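Local coordinates for glutathione synthetase-like effector 30 (Gpa-GSS30-apo) (Globodera pallida, PDB 5OET), which is a nematode effector related to glutathione synthetase, the enzyme that joins glycine to gamma-glutamylcysteine using ATP, and probably derives from a housekeeping gene of that family, at residues A[168-173]-A[182-187]; A[360-365]-A[376-381]; A[405-410]-A[445-450]; A[451-456]-A[470-475]. One frame throughout, in Å; residues are numbered along the deposited sequence.

Contact 1 of 4, residues A[168-173]-A[182-187]; sequences DYMASQ and KQVEVN
Tyr-169 and Gln-183 meet across a beta hairpin, strand 160-173 folding back on strand 179-188, and their side chains stand on the same side of the sheet. The glutamine passes over the phenol: its CG lies above one face of the ring, 4.2 Å from the centroid of Tyr-169, a CH-pi contact. Amide and ring planes are turned 56° apart. A first torsion of -168° puts CG of Gln-183 opposite its backbone N, and the extended chain beyond carries NE2 to the tyrosine hydroxyl, where it donates a hydrogen bond in its own amide plane. A long residue with an apolar stem and a polar end suits this place, since the stem can lie on the ring while the end reaches the hydroxyl. Met-111 and Val-107 of helix 98-119 pack on this side.

The other side carries Met-170, whose SD touches Val-184 CG2 at 3.8 Å. Val-184 reaches it because a classic beta bulge sets both Val-184 and Glu-185 against Asp-168, inserting one extra residue in the second strand. Asp-168 grips both: its N donates to Glu-185 O, and its O accepts from Val-184 N. Beyond the bulge the regular pairing continues, and Met-170 N donates to Lys-182 O at 3.0 Å with an N-H...O angle of 173°.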
loop_
_atom_site.group_PDB
_atom_site.type_symbol
_atom_site.label_atom_id
_atom_site.label_comp_id
_atom_site.label_asym_id
_atom_site.label_seq_id
_atom_site.Cartn_x
_atom_site.Cartn_y
_atom_site.Cartn_z
ATOM N N ASP A 168 -13.019 23.430 -0.154
ATOM C CA ASP A 168 -11.881 23.698 0.717
ATOM C C ASP A 168 -12.128 24.881 1.688
ATOM O O ASP A 168 -12.735 25.879 1.333
ATOM C CB ASP A 168 -10.625 23.916 -0.126
ATOM C CG ASP A 168 -10.204 22.650 -0.897
ATOM O OD1 ASP A 168 -10.677 21.539 -0.572
ATOM O OD2 ASP A 168 -9.404 22.752 -1.847
ATOM N N TYR A 169 -11.652 24.741 2.922
ATOM C CA TYR A 169 -11.840 25.726 3.972
ATOM C C TYR A 169 -10.547 26.059 4.721
ATOM O O TYR A 169 -9.630 25.248 4.795
ATOM C CB TYR A 169 -12.883 25.215 4.954
ATOM C CG TYR A 169 -14.247 24.959 4.322
ATOM C CD1 TYR A 169 -14.540 23.738 3.757
ATOM C CD2 TYR A 169 -15.256 25.949 4.320
ATOM C CE1 TYR A 169 -15.782 23.493 3.203
ATOM C CE2 TYR A 169 -16.504 25.714 3.766
ATOM C CZ TYR A 169 -16.767 24.481 3.205
ATOM O OH TYR A 169 -17.986 24.189 2.627
ATOM N N MET A 170 -10.499 27.281 5.242
ATOM C CA MET A 170 -9.444 27.777 6.122
ATOM C C MET A 170 -10.155 28.196 7.404
ATOM O O MET A 170 -11.207 28.825 7.333
ATOM C CB MET A 170 -8.760 29.008 5.498
ATOM C CG MET A 170 -7.236 28.988 5.482
ATOM S SD MET A 170 -6.466 28.570 3.880
ATOM C CE MET A 170 -4.872 27.935 4.413
ATOM N N ALA A 171 -9.615 27.834 8.565
ATOM C CA ALA A 171 -9.997 28.491 9.825
ATOM C C ALA A 171 -9.320 29.862 9.799
ATOM O O ALA A 171 -8.115 29.937 9.608
ATOM C CB ALA A 171 -9.564 27.679 11.035
ATOM N N SER A 172 -10.093 30.936 9.942
ATOM C CA SER A 172 -9.557 32.295 9.800
ATOM C C SER A 172 -9.707 33.077 11.089
ATOM O O SER A 172 -10.756 33.028 11.714
ATOM C CB SER A 172 -10.293 33.013 8.685
ATOM O OG SER A 172 -9.741 34.296 8.458
ATOM N N GLN A 173 -8.665 33.815 11.451
ATOM C CA GLN A 173 -8.607 34.565 12.704
ATOM C C GLN A 173 -9.294 35.923 12.548
ATOM O O GLN A 173 -8.728 36.844 11.957
ATOM C CB GLN A 173 -7.139 34.761 13.144
ATOM C CG GLN A 173 -6.938 35.025 14.638
ATOM C CD GLN A 173 -5.463 34.920 15.051
ATOM O OE1 GLN A 173 -4.673 35.822 14.782
ATOM N NE2 GLN A 173 -5.088 33.809 15.699
ATOM N N LYS A 182 -14.052 29.726 6.841
ATOM C CA LYS A 182 -14.217 30.446 5.572
ATOM C C LYS A 182 -13.762 29.624 4.363
ATOM O O LYS A 182 -12.678 29.063 4.346
ATOM C CB LYS A 182 -13.519 31.811 5.632
ATOM C CG LYS A 182 -14.287 32.822 6.489
ATOM C CD LYS A 182 -14.435 34.204 5.848
ATOM C CE LYS A 182 -15.534 35.039 6.504
ATOM N NZ LYS A 182 -16.871 34.370 6.457
ATOM N N GLN A 183 -14.607 29.569 3.341
ATOM C CA GLN A 183 -14.392 28.686 2.188
ATOM C C GLN A 183 -13.371 29.261 1.194
ATOM O O GLN A 183 -13.501 30.366 0.720
ATOM C CB GLN A 183 -15.721 28.432 1.496
ATOM C CG GLN A 183 -15.680 27.316 0.478
ATOM C CD GLN A 183 -17.014 27.148 -0.179
ATOM O OE1 GLN A 183 -17.391 27.938 -1.038
ATOM N NE2 GLN A 183 -17.760 26.128 0.246
ATOM N N VAL A 184 -12.353 28.494 0.874
ATOM C CA VAL A 184 -11.277 28.958 0.004
ATOM C C VAL A 184 -11.627 28.719 -1.465
ATOM O O VAL A 184 -11.322 29.550 -2.300
ATOM C CB VAL A 184 -9.949 28.245 0.364
ATOM C CG1 VAL A 184 -8.809 28.720 -0.528
ATOM C CG2 VAL A 184 -9.616 28.473 1.830
ATOM N N GLU A 185 -12.269 27.588 -1.768
ATOM C CA GLU A 185 -12.442 27.107 -3.143
ATOM C C GLU A 185 -13.462 25.955 -3.185
ATOM O O GLU A 185 -13.722 25.304 -2.174
ATOM C CB GLU A 185 -11.059 26.641 -3.670
ATOM C CG GLU A 185 -10.982 25.908 -5.022
ATOM C CD GLU A 185 -11.370 26.773 -6.230
ATOM O OE1 GLU A 185 -10.610 26.813 -7.234
ATOM O OE2 GLU A 185 -12.451 27.396 -6.230
ATOM N N VAL A 186 -14.068 25.749 -4.352
ATOM C CA VAL A 186 -14.785 24.506 -4.679
ATOM C C VAL A 186 -14.209 23.892 -5.954
ATOM O O VAL A 186 -13.831 24.597 -6.883
ATOM C CB VAL A 186 -16.312 24.683 -4.828
ATOM C CG1 VAL A 186 -16.948 24.832 -3.468
ATOM C CG2 VAL A 186 -16.681 25.883 -5.693
ATOM N N ASN A 187 -14.127 22.571 -5.959
ATOM C CA ASN A 187 -13.554 21.800 -7.048
ATOM C C ASN A 187 -14.502 20.681 -7.425
ATOM O O ASN A 187 -15.188 20.124 -6.561
ATOM C CB ASN A 187 -12.240 21.175 -6.607
ATOM C CG ASN A 187 -11.260 22.196 -6.113
ATOM O OD1 ASN A 187 -10.751 22.997 -6.897
ATOM N ND2 ASN A 187 -11.000 22.188 -4.798
#

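Contact 2 of 4, residues A[360-365]-A[376-381]; sequences MVEKFF and AIRKVQ
Arg-378 reaches from helix 373-380 to Glu-362, and the salt bridge between them depends on bends in both side chains. The arginine leaves its helix with CG beside the backbone N and turns again at chi2 (-64°), then runs out straight to the guanidinium. Glu-362 bends at its own chi2 (75°), which brings the carboxylate round to meet that group at its edge. The two planes are only 27° apart. NH2 of Arg-378 gives the strong bond, 2.8 Å to the syn lone pair of Glu-362 OE2, while NE reaches both carboxylate oxygens only weakly. A guanidinium suits this position because its several N-H groups point in different directions: NH1 donates to Gln-381 OE1 at 2.8 Å, and NH2 also serves the backbone oxygen of Lys-357. Together these bonds should restrain the rotation of the group.

Val-361 lies against the flat side of the same guanidinium. Its CG2 stands 3.8 Å above the plane, over the centre, and is also 3.7 Å from Gln-381 NE2, whose hydrogen bond goes to Phe-355 O. A branched aliphatic residue thus meets the weakly polar face and leaves the N-H edge to the acceptors. One residue earlier in the helix, Ile-377 extends CD1 to Phe-365 CE2 at 3.8 Å, an apolar touch between side chains that run nearly perpendicular.

The loop after helix 349-354 is in this way fastened to helix 373-380, while Leu-114 and Arg-117 of helix 98-119 touch Phe-364 and Phe-365.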
loop_
_atom_site.group_PDB
_atom_site.type_symbol
_atom_site.label_atom_id
_atom_site.label_comp_id
_atom_site.label_asym_id
_atom_site.label_seq_id
_atom_site.Cartn_x
_atom_site.Cartn_y
_atom_site.Cartn_z
ATOM N N MET A 360 -28.110 35.829 -4.694
ATOM C CA MET A 360 -27.673 34.832 -5.667
ATOM C C MET A 360 -27.686 33.396 -5.146
ATOM O O MET A 360 -27.872 32.472 -5.928
ATOM C CB MET A 360 -26.296 35.189 -6.210
ATOM C CG MET A 360 -26.276 36.478 -7.020
ATOM S SD MET A 360 -26.975 36.310 -8.670
ATOM C CE MET A 360 -27.087 38.050 -9.115
ATOM N N VAL A 361 -27.487 33.204 -3.848
ATOM C CA VAL A 361 -27.654 31.883 -3.209
ATOM C C VAL A 361 -29.134 31.616 -2.954
ATOM O O VAL A 361 -29.640 30.547 -3.271
ATOM C CB VAL A 361 -26.885 31.771 -1.868
ATOM C CG1 VAL A 361 -27.203 30.466 -1.156
ATOM C CG2 VAL A 361 -25.385 31.883 -2.083
ATOM N N GLU A 362 -29.819 32.614 -2.397
ATOM C CA GLU A 362 -31.232 32.496 -1.992
ATOM C C GLU A 362 -32.116 32.000 -3.145
ATOM O O GLU A 362 -33.073 31.265 -2.923
ATOM C CB GLU A 362 -31.743 33.842 -1.440
ATOM C CG GLU A 362 -31.285 34.179 -0.013
ATOM C CD GLU A 362 -29.823 34.620 0.121
ATOM O OE1 GLU A 362 -29.334 34.767 1.276
ATOM O OE2 GLU A 362 -29.149 34.820 -0.920
ATOM N N LYS A 363 -31.747 32.394 -4.365
ATOM C CA LYS A 363 -32.417 32.023 -5.618
ATOM C C LYS A 363 -32.639 30.512 -5.791
ATOM O O LYS A 363 -33.640 30.108 -6.356
ATOM C CB LYS A 363 -31.588 32.576 -6.795
ATOM C CG LYS A 363 -32.152 32.378 -8.195
ATOM C CD LYS A 363 -31.092 32.678 -9.250
ATOM C CE LYS A 363 -31.660 32.888 -10.651
ATOM N NZ LYS A 363 -32.145 31.622 -11.270
ATOM N N PHE A 364 -31.710 29.684 -5.313
ATOM C CA PHE A 364 -31.803 28.227 -5.469
ATOM C C PHE A 364 -32.332 27.474 -4.238
ATOM O O PHE A 364 -32.208 26.253 -4.184
ATOM C CB PHE A 364 -30.421 27.688 -5.864
ATOM C CG PHE A 364 -29.885 28.294 -7.131
ATOM C CD1 PHE A 364 -30.257 27.780 -8.374
ATOM C CD2 PHE A 364 -29.042 29.396 -7.087
ATOM C CE1 PHE A 364 -29.785 28.345 -9.546
ATOM C CE2 PHE A 364 -28.573 29.971 -8.253
ATOM C CZ PHE A 364 -28.939 29.441 -9.487
ATOM N N PHE A 365 -32.950 28.187 -3.284
ATOM C CA PHE A 365 -33.371 27.626 -1.978
ATOM C C PHE A 365 -34.701 28.187 -1.413
ATOM O O PHE A 365 -35.376 29.044 -2.004
ATOM C CB PHE A 365 -32.273 27.867 -0.928
ATOM C CG PHE A 365 -31.005 27.073 -1.144
ATOM C CD1 PHE A 365 -30.983 25.695 -0.946
ATOM C CD2 PHE A 365 -29.823 27.710 -1.489
ATOM C CE1 PHE A 365 -29.810 24.966 -1.121
ATOM C CE2 PHE A 365 -28.648 26.993 -1.657
ATOM C CZ PHE A 365 -28.641 25.620 -1.466
ATOM N N ALA A 376 -26.469 28.995 6.229
ATOM C CA ALA A 376 -25.275 28.158 6.426
ATOM C C ALA A 376 -24.200 28.440 5.402
ATOM O O ALA A 376 -23.036 28.581 5.768
ATOM C CB ALA A 376 -25.637 26.683 6.384
ATOM N N ILE A 377 -24.591 28.506 4.130
ATOM C CA ILE A 377 -23.681 28.885 3.039
ATOM C C ILE A 377 -23.169 30.325 3.174
ATOM O O ILE A 377 -21.987 30.556 2.966
ATOM C CB ILE A 377 -24.329 28.706 1.648
ATOM C CG1 ILE A 377 -24.514 27.223 1.357
ATOM C CG2 ILE A 377 -23.464 29.310 0.547
ATOM C CD1 ILE A 377 -25.276 26.933 0.081
ATOM N N ARG A 378 -24.035 31.283 3.514
ATOM C CA ARG A 378 -23.590 32.662 3.667
ATOM C C ARG A 378 -22.538 32.805 4.747
ATOM O O ARG A 378 -21.613 33.579 4.565
ATOM C CB ARG A 378 -24.751 33.619 3.929
ATOM C CG ARG A 378 -25.724 33.788 2.767
ATOM C CD ARG A 378 -25.076 34.420 1.559
ATOM N NE ARG A 378 -26.016 34.826 0.522
ATOM C CZ ARG A 378 -25.660 35.349 -0.654
ATOM N NH1 ARG A 378 -24.378 35.534 -0.958
ATOM N NH2 ARG A 378 -26.591 35.702 -1.541
ATOM N N LYS A 379 -22.670 32.066 5.856
ATOM C CA LYS A 379 -21.678 32.098 6.970
ATOM C C LYS A 379 -20.216 31.841 6.542
ATOM O O LYS A 379 -19.299 32.464 7.077
ATOM C CB LYS A 379 -22.046 31.093 8.069
ATOM C CG LYS A 379 -22.725 31.653 9.302
ATOM C CD LYS A 379 -23.453 30.535 10.073
ATOM C CE LYS A 379 -23.546 30.756 11.591
ATOM N NZ LYS A 379 -24.418 31.912 11.991
ATOM N N VAL A 380 -20.011 30.928 5.586
ATOM C CA VAL A 380 -18.650 30.546 5.125
ATOM C C VAL A 380 -18.115 31.322 3.907
ATOM O O VAL A 380 -16.951 31.148 3.545
ATOM C CB VAL A 380 -18.540 29.017 4.829
ATOM C CG1 VAL A 380 -19.129 28.199 5.976
ATOM C CG2 VAL A 380 -19.230 28.645 3.522
ATOM N N GLN A 381 -18.944 32.156 3.277
ATOM C CA GLN A 381 -18.533 32.941 2.098
ATOM C C GLN A 381 -17.594 34.070 2.478
ATOM O O GLN A 381 -17.564 34.482 3.628
ATOM C CB GLN A 381 -19.745 33.532 1.372
ATOM C CG GLN A 381 -20.467 32.558 0.455
ATOM C CD GLN A 381 -21.588 33.217 -0.331
ATOM O OE1 GLN A 381 -22.210 34.156 0.140
ATOM N NE2 GLN A 381 -21.836 32.733 -1.544
#

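Contact 3 of 4, residues A[405-410]-A[445-450]; sequences PHRYVL and LTEKLR. With MG (magnesium ion), chain C.
Glu-447 and Arg-407 run alongside each other in the same direction, where strands 408-412 and 443-447 pair as neighbours in a four-stranded antiparallel sheet. From CB, which lies 4.2 Å from Arg-407 O, the glutamate runs to CG, placed against Tyr-408 CE1 at 3.8 Å. A bend at chi2 (-139°) then turns the carboxylate toward the arginine. OE1 comes to rest over one face of the guanidinium, 3.2 Å from Arg-407 NE, with the two planes 61° apart; no N-H points at it. OE2 stays farther off. The aliphatic stem thus packs beside the tyrosine ring and the charged end meets an opposite charge, a division of labour that suits a glutamate, with its short apolar stem and charged end.

The backbones join through Val-409 and Thr-446, which exchange N-H...O bonds, and through Lys-448 N, which donates to Arg-407 O at 2.6 Å. Val-409 CG1 and Thr-446 CG2 stand abreast, beta-branched residues fitting an extended strand, while Thr-446 OG1 bonds to Lys-383 O. Leu-410 CD1 meets Leu-445 CG on the opposite side of the sheet.

Just before the strand, His-406 turns away from the pairing and binds magnesium through NE2 at 2.1 Å, with Glu-426 as the second protein ligand. Without a directed N-H bond, the Arg-407 and Glu-447 pair probably attracts mainly by charge and should tolerate small shifts of either group.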
loop_
_atom_site.group_PDB
_atom_site.type_symbol
_atom_site.label_atom_id
_atom_site.label_comp_id
_atom_site.label_asym_id
_atom_site.label_seq_id
_atom_site.Cartn_x
_atom_site.Cartn_y
_atom_site.Cartn_z
ATOM N N PRO A 405 -5.106 48.552 2.688
ATOM C CA PRO A 405 -4.998 47.675 1.506
ATOM C C PRO A 405 -4.363 46.310 1.765
ATOM O O PRO A 405 -4.428 45.434 0.903
ATOM C CB PRO A 405 -4.129 48.482 0.544
ATOM C CG PRO A 405 -3.359 49.406 1.410
ATOM C CD PRO A 405 -4.265 49.755 2.544
ATOM N N HIS A 406 -3.772 46.130 2.938
ATOM C CA HIS A 406 -3.219 44.845 3.361
ATOM C C HIS A 406 -4.342 43.875 3.788
ATOM O O HIS A 406 -4.107 42.697 3.944
ATOM C CB HIS A 406 -2.202 45.017 4.513
ATOM C CG HIS A 406 -1.089 45.994 4.228
ATOM N ND1 HIS A 406 0.221 45.607 4.032
ATOM C CD2 HIS A 406 -1.093 47.348 4.140
ATOM C CE1 HIS A 406 0.968 46.681 3.820
ATOM N NE2 HIS A 406 0.193 47.751 3.871
ATOM N N ARG A 407 -5.552 44.386 3.989
ATOM C CA ARG A 407 -6.739 43.579 4.278
ATOM C C ARG A 407 -7.266 42.857 3.036
ATOM O O ARG A 407 -8.017 41.886 3.165
ATOM C CB ARG A 407 -7.846 44.488 4.855
ATOM C CG ARG A 407 -9.098 43.789 5.401
ATOM C CD ARG A 407 -9.924 44.739 6.275
ATOM N NE ARG A 407 -11.041 44.063 6.957
ATOM C CZ ARG A 407 -10.922 43.204 7.982
ATOM N NH1 ARG A 407 -9.729 42.877 8.489
ATOM N NH2 ARG A 407 -12.015 42.648 8.506
ATOM N N TYR A 408 -6.867 43.316 1.844
ATOM C CA TYR A 408 -7.418 42.838 0.572
ATOM C C TYR A 408 -6.406 42.162 -0.350
ATOM O O TYR A 408 -5.191 42.261 -0.157
ATOM C CB TYR A 408 -8.095 44.007 -0.162
ATOM C CG TYR A 408 -9.254 44.562 0.621
ATOM C CD1 TYR A 408 -10.465 43.897 0.636
ATOM C CD2 TYR A 408 -9.125 45.717 1.399
ATOM C CE1 TYR A 408 -11.521 44.372 1.383
ATOM C CE2 TYR A 408 -10.183 46.193 2.155
ATOM C CZ TYR A 408 -11.378 45.512 2.142
ATOM O OH TYR A 408 -12.446 45.950 2.875
ATOM N N VAL A 409 -6.948 41.442 -1.331
ATOM C CA VAL A 409 -6.180 40.821 -2.410
ATOM C C VAL A 409 -6.940 41.035 -3.716
ATOM O O VAL A 409 -8.171 41.009 -3.744
ATOM C CB VAL A 409 -5.825 39.333 -2.135
ATOM C CG1 VAL A 409 -7.053 38.482 -1.864
ATOM C CG2 VAL A 409 -4.946 38.734 -3.235
ATOM N N LEU A 410 -6.205 41.288 -4.785
ATOM C CA LEU A 410 -6.789 41.343 -6.124
ATOM C C LEU A 410 -6.536 40.007 -6.805
ATOM O O LEU A 410 -5.411 39.699 -7.130
ATOM C CB LEU A 410 -6.180 42.481 -6.924
ATOM C CG LEU A 410 -6.844 42.805 -8.244
ATOM C CD1 LEU A 410 -8.232 43.376 -8.022
ATOM C CD2 LEU A 410 -6.001 43.839 -8.976
ATOM N N LEU A 445 -11.876 41.695 -6.290
ATOM C CA LEU A 445 -11.330 42.079 -4.990
ATOM C C LEU A 445 -11.933 41.193 -3.901
ATOM O O LEU A 445 -13.142 41.078 -3.841
ATOM C CB LEU A 445 -11.646 43.542 -4.681
ATOM C CG LEU A 445 -10.554 44.588 -4.804
ATOM C CD1 LEU A 445 -11.103 45.936 -4.344
ATOM C CD2 LEU A 445 -9.323 44.264 -3.976
ATOM N N THR A 446 -11.092 40.576 -3.061
ATOM C CA THR A 446 -11.564 39.922 -1.837
ATOM C C THR A 446 -10.749 40.259 -0.582
ATOM O O THR A 446 -9.617 40.736 -0.655
ATOM C CB THR A 446 -11.658 38.398 -1.999
ATOM O OG1 THR A 446 -12.622 37.873 -1.084
ATOM C CG2 THR A 446 -10.354 37.699 -1.850
ATOM N N GLU A 447 -11.370 39.999 0.563
ATOM C CA GLU A 447 -10.745 40.171 1.858
ATOM C C GLU A 447 -9.722 39.060 1.980
ATOM O O GLU A 447 -10.039 37.905 1.743
ATOM C CB GLU A 447 -11.756 40.079 3.013
ATOM C CG GLU A 447 -12.694 41.278 3.169
ATOM C CD GLU A 447 -12.947 41.715 4.623
ATOM O OE1 GLU A 447 -12.115 41.422 5.529
ATOM O OE2 GLU A 447 -13.980 42.405 4.856
ATOM N N LYS A 448 -8.489 39.431 2.323
ATOM C CA LYS A 448 -7.439 38.476 2.631
ATOM C C LYS A 448 -7.754 37.864 3.980
ATOM O O LYS A 448 -8.108 38.574 4.912
ATOM C CB LYS A 448 -6.085 39.182 2.677
ATOM C CG LYS A 448 -4.886 38.257 2.835
ATOM C CD LYS A 448 -3.589 39.073 2.782
ATOM C CE LYS A 448 -2.360 38.169 2.746
ATOM N NZ LYS A 448 -1.104 38.952 2.606
ATOM N N LEU A 449 -7.656 36.553 4.093
ATOM C CA LEU A 449 -7.948 35.878 5.358
ATOM C C LEU A 449 -6.687 35.776 6.213
ATOM O O LEU A 449 -5.582 35.582 5.697
ATOM C CB LEU A 449 -8.547 34.498 5.087
ATOM C CG LEU A 449 -9.828 34.590 4.228
ATOM C CD1 LEU A 449 -10.307 33.210 3.826
ATOM C CD2 LEU A 449 -10.930 35.405 4.913
ATOM N N ARG A 450 -6.855 35.932 7.522
ATOM C CA ARG A 450 -5.748 35.807 8.465
ATOM C C ARG A 450 -5.740 34.358 8.942
ATOM O O ARG A 450 -6.553 33.981 9.777
ATOM C CB ARG A 450 -5.895 36.819 9.624
ATOM C CG ARG A 450 -6.328 38.237 9.177
ATOM C CD ARG A 450 -5.664 39.421 9.897
ATOM N NE ARG A 450 -5.584 39.306 11.365
ATOM C CZ ARG A 450 -4.532 38.865 12.068
ATOM N NH1 ARG A 450 -3.417 38.436 11.468
ATOM N NH2 ARG A 450 -4.597 38.830 13.406
HETATM MG MG MG C . 0.661 49.765 3.644
#

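Contact 4 of 4, residues A[451-456]-A[470-475]; sequences PMVIKN and DATPEL
Asp-470 receives Lys-455 at the start of its strand: Lys-455 NZ donates to OD1 at 2.9 Å, on the syn side of the carboxylate and tilted out of its plane, in a salt bridge. The two side chains lie abreast, and bends at chi2, chi3 and chi4 fold the long lysine back so that its CD also passes OD1. On its other flank the aspartate offers CB to Val-453 CG1, 3.7 Å away. Next comes Ala-471, whose small side chain shares a side of the sheet with Ile-454. Its N and O form the paired bonds of an antiparallel hydrogen-bonded pair, Ile-454 N reaching Ala-471 O at 2.7 Å with an almost straight angle of 177°.

Strands 454-459 and 469-484 are neighbours in the large mixed sheet of this glutathione synthetase fold, and their short segments here make an angle of 111°, well away from strict antiparallel alignment. Thr-472 follows, turning CG2 beside its own backbone N, opposite the carbonyl carbon; the methyl meets Val-453 CG2 at 3.8 Å and Pro-451 CB at 3.9 Å. Pro-473 then presents a puckered apolar ring with no N-H to satisfy. Met-452 bends at chi3 (69°) to bring CE against its CG, the two side chains set crosswise, while Ile-454 CG1 approaches Pro-473 CD at 4.0 Å.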
loop_
_atom_site.group_PDB
_atom_site.type_symbol
_atom_site.label_atom_id
_atom_site.label_comp_id
_atom_site.label_asym_id
_atom_site.label_seq_id
_atom_site.Cartn_x
_atom_site.Cartn_y
_atom_site.Cartn_z
ATOM N N PRO A 451 -4.845 33.520 8.394
ATOM C CA PRO A 451 -5.033 32.081 8.580
ATOM C C PRO A 451 -4.399 31.520 9.861
ATOM O O PRO A 451 -3.365 32.019 10.308
ATOM C CB PRO A 451 -4.358 31.499 7.334
ATOM C CG PRO A 451 -3.268 32.481 7.000
ATOM C CD PRO A 451 -3.580 33.793 7.685
ATOM N N MET A 452 -5.025 30.482 10.419
ATOM C CA MET A 452 -4.574 29.794 11.634
ATOM C C MET A 452 -3.240 29.109 11.374
ATOM O O MET A 452 -3.097 28.351 10.423
ATOM C CB MET A 452 -5.619 28.760 12.060
ATOM C CG MET A 452 -5.327 28.015 13.358
ATOM S SD MET A 452 -6.329 26.554 13.604
ATOM C CE MET A 452 -5.665 25.505 12.315
ATOM N N VAL A 453 -2.267 29.384 12.229
ATOM C CA VAL A 453 -0.932 28.842 12.119
ATOM C C VAL A 453 -0.762 27.845 13.255
ATOM O O VAL A 453 -1.016 28.148 14.416
ATOM C CB VAL A 453 0.128 29.963 12.199
ATOM C CG1 VAL A 453 1.533 29.391 12.317
ATOM C CG2 VAL A 453 0.027 30.859 10.976
ATOM N N ILE A 454 -0.339 26.639 12.909
ATOM C CA ILE A 454 -0.063 25.599 13.894
ATOM C C ILE A 454 1.341 25.051 13.632
ATOM O O ILE A 454 1.962 25.373 12.621
ATOM C CB ILE A 454 -1.159 24.495 13.902
ATOM C CG1 ILE A 454 -1.253 23.755 12.562
ATOM C CG2 ILE A 454 -2.516 25.089 14.262
ATOM C CD1 ILE A 454 -0.328 22.562 12.424
ATOM N N LYS A 455 1.829 24.243 14.566
ATOM C CA LYS A 455 3.150 23.617 14.499
ATOM C C LYS A 455 2.989 22.122 14.191
ATOM O O LYS A 455 2.106 21.455 14.741
ATOM C CB LYS A 455 3.887 23.792 15.832
ATOM C CG LYS A 455 4.284 25.227 16.197
ATOM C CD LYS A 455 5.746 25.542 15.856
ATOM C CE LYS A 455 6.379 26.556 16.830
ATOM N NZ LYS A 455 6.303 27.978 16.377
ATOM N N ASN A 456 3.840 21.605 13.310
ATOM C CA ASN A 456 3.849 20.194 12.967
ATOM C C ASN A 456 5.207 19.845 12.367
ATOM O O ASN A 456 6.066 20.736 12.174
ATOM C CB ASN A 456 2.720 19.888 11.973
ATOM C CG ASN A 456 2.099 18.511 12.189
ATOM O OD1 ASN A 456 2.812 17.540 12.444
ATOM N ND2 ASN A 456 0.782 18.422 12.097
ATOM N N ASP A 470 6.068 26.121 11.495
ATOM C CA ASP A 470 4.752 26.758 11.407
ATOM C C ASP A 470 4.085 26.308 10.122
ATOM O O ASP A 470 4.702 26.364 9.073
ATOM C CB ASP A 470 4.884 28.279 11.385
ATOM C CG ASP A 470 5.486 28.833 12.663
ATOM O OD1 ASP A 470 6.000 28.027 13.483
ATOM O OD2 ASP A 470 5.442 30.079 12.824
ATOM N N ALA A 471 2.834 25.872 10.203
ATOM C CA ALA A 471 2.037 25.545 9.013
ATOM C C ALA A 471 0.597 25.995 9.145
ATOM O O ALA A 471 0.097 26.136 10.249
ATOM C CB ALA A 471 2.079 24.053 8.756
ATOM N N THR A 472 -0.061 26.195 8.006
ATOM C CA THR A 472 -1.478 26.549 7.951
ATOM C C THR A 472 -2.199 25.378 7.297
ATOM O O THR A 472 -1.922 25.077 6.142
ATOM C CB THR A 472 -1.752 27.841 7.127
ATOM O OG1 THR A 472 -1.040 27.794 5.886
ATOM C CG2 THR A 472 -1.319 29.072 7.871
ATOM N N PRO A 473 -3.106 24.703 8.038
ATOM C CA PRO A 473 -3.902 23.644 7.445
ATOM C C PRO A 473 -5.076 24.169 6.592
ATOM O O PRO A 473 -5.509 25.309 6.752
ATOM C CB PRO A 473 -4.404 22.859 8.654
ATOM C CG PRO A 473 -4.471 23.847 9.744
ATOM C CD PRO A 473 -3.462 24.923 9.452
ATOM N N GLU A 474 -5.549 23.313 5.689
ATOM C CA GLU A 474 -6.634 23.612 4.770
ATOM C C GLU A 474 -7.506 22.363 4.747
ATOM O O GLU A 474 -7.047 21.300 4.385
ATOM C CB GLU A 474 -6.089 23.919 3.373
ATOM C CG GLU A 474 -7.109 24.467 2.375
ATOM C CD GLU A 474 -6.734 24.219 0.900
ATOM O OE1 GLU A 474 -6.719 23.033 0.446
ATOM O OE2 GLU A 474 -6.484 25.211 0.176
ATOM N N LEU A 475 -8.765 22.519 5.144
ATOM C CA LEU A 475 -9.734 21.420 5.267
ATOM C C LEU A 475 -10.537 21.240 3.991
ATOM O O LEU A 475 -11.173 22.166 3.548
ATOM C CB LEU A 475 -10.703 21.755 6.394
ATOM C CG LEU A 475 -11.818 20.786 6.747
ATOM C CD1 LEU A 475 -11.265 19.506 7.363
ATOM C CD2 LEU A 475 -12.775 21.491 7.697
#

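How the contacts relate
Along the chain the four contacts come in series, none enclosing or crossing another. Contact 1 closes the short hairpin turn between strands 160-173 and 179-188. Contact 2 closes the loop leading into helix 373-380, and that helix end returns to contact 1 through Val-380 O to Gln-183 N and Gln-381 O to Lys-182 NZ. Contact 3 closes a longer excursion of 34 residues in the four-stranded antiparallel sheet. Its second segment runs directly into contact 4, which closes the 13-residue connection between the segments on strands 454-459 and 469-484 of the large mixed sheet. Contact 1 touches contacts 3 and 4: Gln-173 N bonds Arg-450 O, and Tyr-169 N bonds Leu-475 O, respectively.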